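Local atomic coordinates of free serine kinase (Thermococcus kodakarensis KOD1, PDB entry 5X0B), a protein that phosphorylates free L-serine with ADP as the phosphate donor, giving O-phospho-L-serine and AMP in the first step of cysteine biosynthesis. Residues E30-K35 and G70-A75. Residues are numbered along the deposited sequence; the frame is centred on the assembly and turned at random.
With AMP (adenosine monophosphate), chain B.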
loop_
_atom_site.group_PDB
_atom_site.type_symbol
_atom_site.label_atom_id
_atom_site.label_comp_id
_atom_site.label_asym_id
_atom_site.label_seq_id
_atom_site.Cartn_x
_atom_site.Cartn_y
_atom_site.Cartn_z
ATOM N N GLU A 30 0.612 3.399 -6.318
ATOM C CA GLU A 30 0.658 4.118 -5.053
ATOM C C GLU A 30 1.775 5.146 -5.042
ATOM O O GLU A 30 2.807 4.970 -5.689
ATOM C CB GLU A 30 0.875 3.159 -3.884
ATOM C CG GLU A 30 -0.363 2.363 -3.499
ATOM C CD GLU A 30 -0.201 1.612 -2.184
ATOM O OE1 GLU A 30 -1.159 0.941 -1.777
ATOM O OE2 GLU A 30 0.866 1.713 -1.557
ATOM N N GLN A 31 1.545 6.211 -4.280
ATOM C CA GLN A 31 2.597 7.136 -3.878
ATOM C C GLN A 31 3.735 6.378 -3.197
ATOM O O GLN A 31 3.514 5.357 -2.552
ATOM C CB GLN A 31 2.050 8.181 -2.917
ATOM C CG GLN A 31 1.134 9.178 -3.592
ATOM C CD GLN A 31 0.569 10.187 -2.620
ATOM O OE1 GLN A 31 0.134 9.833 -1.536
ATOM N NE2 GLN A 31 0.526 11.445 -3.024
ATOM N N LEU A 32 4.944 6.876 -3.368
ATOM C CA LEU A 32 6.119 6.251 -2.761
ATOM C C LEU A 32 6.305 6.719 -1.319
ATOM O O LEU A 32 5.955 7.839 -0.963
ATOM C CB LEU A 32 7.374 6.570 -3.576
ATOM C CG LEU A 32 7.353 6.276 -5.072
ATOM C CD1 LEU A 32 8.692 6.730 -5.670
ATOM C CD2 LEU A 32 7.112 4.790 -5.291
ATOM N N VAL A 33 6.727 5.796 -0.468
ATOM C CA VAL A 33 7.272 6.076 0.842
ATOM C C VAL A 33 8.776 6.254 0.761
ATOM O O VAL A 33 9.506 5.331 0.436
ATOM C CB VAL A 33 6.917 4.954 1.840
ATOM C CG1 VAL A 33 7.441 5.284 3.230
ATOM C CG2 VAL A 33 5.403 4.757 1.907
ATOM N N GLN A 34 9.234 7.444 1.103
ATOM C CA GLN A 34 10.645 7.796 0.936
ATOM C C GLN A 34 11.593 6.880 1.723
ATOM O O GLN A 34 12.652 6.491 1.212
ATOM C CB GLN A 34 10.883 9.264 1.318
ATOM C CG GLN A 34 12.143 9.834 0.671
ATOM C CD GLN A 34 12.078 9.839 -0.843
ATOM O OE1 GLN A 34 10.993 9.758 -1.439
ATOM N NE2 GLN A 34 13.241 9.906 -1.479
ATOM N N LYS A 35 11.175 6.490 2.920
ATOM C CA LYS A 35 11.950 5.554 3.751
ATOM C C LYS A 35 12.148 4.189 3.042
ATOM O O LYS A 35 13.265 3.645 3.045
ATOM C CB LYS A 35 11.290 5.400 5.136
ATOM C CG LYS A 35 11.790 4.251 6.011
ATOM C CD LYS A 35 11.359 4.405 7.468
ATOM N N GLY A 70 6.250 -4.089 -5.970
ATOM C CA GLY A 70 7.568 -3.579 -6.351
ATOM C C GLY A 70 7.735 -2.088 -6.559
ATOM O O GLY A 70 8.657 -1.685 -7.255
ATOM N N HIS A 71 6.860 -1.256 -5.998
ATOM C CA HIS A 71 7.001 0.190 -6.175
ATOM C C HIS A 71 8.387 0.761 -5.848
ATOM O O HIS A 71 8.937 1.534 -6.636
ATOM C CB HIS A 71 5.961 0.942 -5.365
ATOM C CG HIS A 71 4.566 0.753 -5.855
ATOM N ND1 HIS A 71 3.539 0.355 -5.029
ATOM C CD2 HIS A 71 4.027 0.905 -7.083
ATOM C CE1 HIS A 71 2.415 0.279 -5.722
ATOM N NE2 HIS A 71 2.681 0.619 -6.971
ATOM N N HIS A 72 8.952 0.373 -4.709
ATOM C CA HIS A 72 10.237 0.934 -4.302
ATOM C C HIS A 72 11.441 0.322 -4.988
ATOM O O HIS A 72 12.405 1.028 -5.247
ATOM C CB HIS A 72 10.345 0.965 -2.791
ATOM C CG HIS A 72 9.207 1.710 -2.179
ATOM N ND1 HIS A 72 7.992 1.116 -1.905
ATOM C CD2 HIS A 72 9.041 3.026 -1.934
ATOM C CE1 HIS A 72 7.151 2.023 -1.453
ATOM N NE2 HIS A 72 7.764 3.191 -1.462
ATOM N N ARG A 73 11.367 -0.957 -5.335
ATOM C CA ARG A 73 12.344 -1.545 -6.244
ATOM C C ARG A 73 12.371 -0.787 -7.563
ATOM O O ARG A 73 13.426 -0.415 -8.033
ATOM C CB ARG A 73 12.026 -3.023 -6.523
ATOM C CG ARG A 73 12.457 -3.929 -5.398
ATOM C CD ARG A 73 11.778 -5.291 -5.468
ATOM N NE ARG A 73 10.476 -5.259 -4.825
ATOM C CZ ARG A 73 9.554 -6.214 -4.922
ATOM N NH1 ARG A 73 9.801 -7.322 -5.619
ATOM N NH2 ARG A 73 8.404 -6.083 -4.267
ATOM N N TRP A 74 11.199 -0.603 -8.172
ATOM C CA TRP A 74 11.101 0.160 -9.444
ATOM C C TRP A 74 11.682 1.566 -9.294
ATOM O O TRP A 74 12.576 1.987 -10.059
ATOM C CB TRP A 74 9.640 0.233 -9.875
ATOM C CG TRP A 74 9.336 1.185 -10.970
ATOM C CD1 TRP A 74 9.590 1.048 -12.295
ATOM C CD2 TRP A 74 8.672 2.442 -10.813
ATOM N NE1 TRP A 74 9.120 2.156 -12.987
ATOM C CE2 TRP A 74 8.546 3.022 -12.096
ATOM C CE3 TRP A 74 8.158 3.126 -9.705
ATOM C CZ2 TRP A 74 7.927 4.256 -12.298
ATOM C CZ3 TRP A 74 7.559 4.353 -9.897
ATOM C CH2 TRP A 74 7.452 4.920 -11.182
ATOM N N ALA A 75 11.163 2.319 -8.327
ATOM C CA ALA A 75 11.590 3.704 -8.199
ATOM C C ALA A 75 13.075 3.795 -7.831
ATOM O O ALA A 75 13.783 4.685 -8.325
ATOM C CB ALA A 75 10.736 4.464 -7.198
HETATM P P AMP B . 8.766 -2.684 -2.623
HETATM O O1P AMP B . 9.574 -2.665 -3.898
HETATM O O2P AMP B . 8.218 -4.025 -2.225
HETATM O O3P AMP B . 7.721 -1.595 -2.518
HETATM O "O5'" AMP B . 9.785 -2.268 -1.427
HETATM C "C5'" AMP B . 11.186 -2.491 -1.530
HETATM C "C4'" AMP B . 11.468 -3.998 -1.561
HETATM O "O4'" AMP B . 12.840 -4.269 -1.864
HETATM C "C3'" AMP B . 11.200 -4.708 -0.238
HETATM O "O3'" AMP B . 10.048 -5.548 -0.386
HETATM C "C2'" AMP B . 12.431 -5.553 0.027
HETATM O "O2'" AMP B . 12.119 -6.899 0.389
HETATM C "C1'" AMP B . 13.089 -5.552 -1.328
HETATM N N9 AMP B . 14.535 -5.716 -1.365
HETATM C C8 AMP B . 15.464 -5.396 -0.434
HETATM N N7 AMP B . 16.693 -5.661 -0.910
HETATM C C5 AMP B . 16.550 -6.139 -2.167
HETATM C C6 AMP B . 17.447 -6.610 -3.228
HETATM N N6 AMP B . 18.794 -6.632 -3.017
HETATM N N1 AMP B . 16.885 -7.024 -4.391
HETATM C C2 AMP B . 15.546 -7.010 -4.600
HETATM N N3 AMP B . 14.674 -6.596 -3.662
HETATM C C4 AMP B . 15.119 -6.169 -2.460
HETATM O O HOH W 1 3.742 0.292 -2.275
#
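Glu30, inferred to be the active-site residue, passes across the imidazole of His71 in the ParB-like nucleotide-binding domain, where the N-terminus of helix 71-80 receives the phosphate of AMP. Its CB lies 3.7 Å from CE1 of His71, while its extended chain carries the carboxylate away from the ring, the two planes 21° apart, to the backbone amides of Lys221, Thr222 and Thr223, the first and last of which bind O-phospho-L-serine. A water, 2.8 Å from His71 ND1 and in the ring plane, donates a longer bond to Glu30 OE2; the other ring nitrogen, NE2, accepts from the backbone N of His29. Leu32 reaches the helix through its two methyls: CD1 presses on Ala75 CB at 3.4 Å, tight for two carbons, and CD2 lies over one face of the His72 ring. At Val33, the N-cap of helix 34-47, the backbone N-H donates to His72 NE2 (3.0 Å), in the imidazole plane though bent at hydrogen (144°). NE2 thus acts as acceptor, leaving ND1 to donate to AMP O3P at 2.8 Å, so one ring links the loop to the phosphate. With chi1 at -56°, CG stands beside the backbone N of His72, so the backbone N and ring ND1 of His72 both donate to O3P. A leucine in place of His72 would probably leave Val33 N without its acceptor and O3P with one donor fewer. Next along the helix, Arg73 binds the other two terminal oxygens, O1P and O2P: its N and NE both donate to O1P, and NH2, also salt-bridged to Asp69, donates to O2P at 2.9 Å.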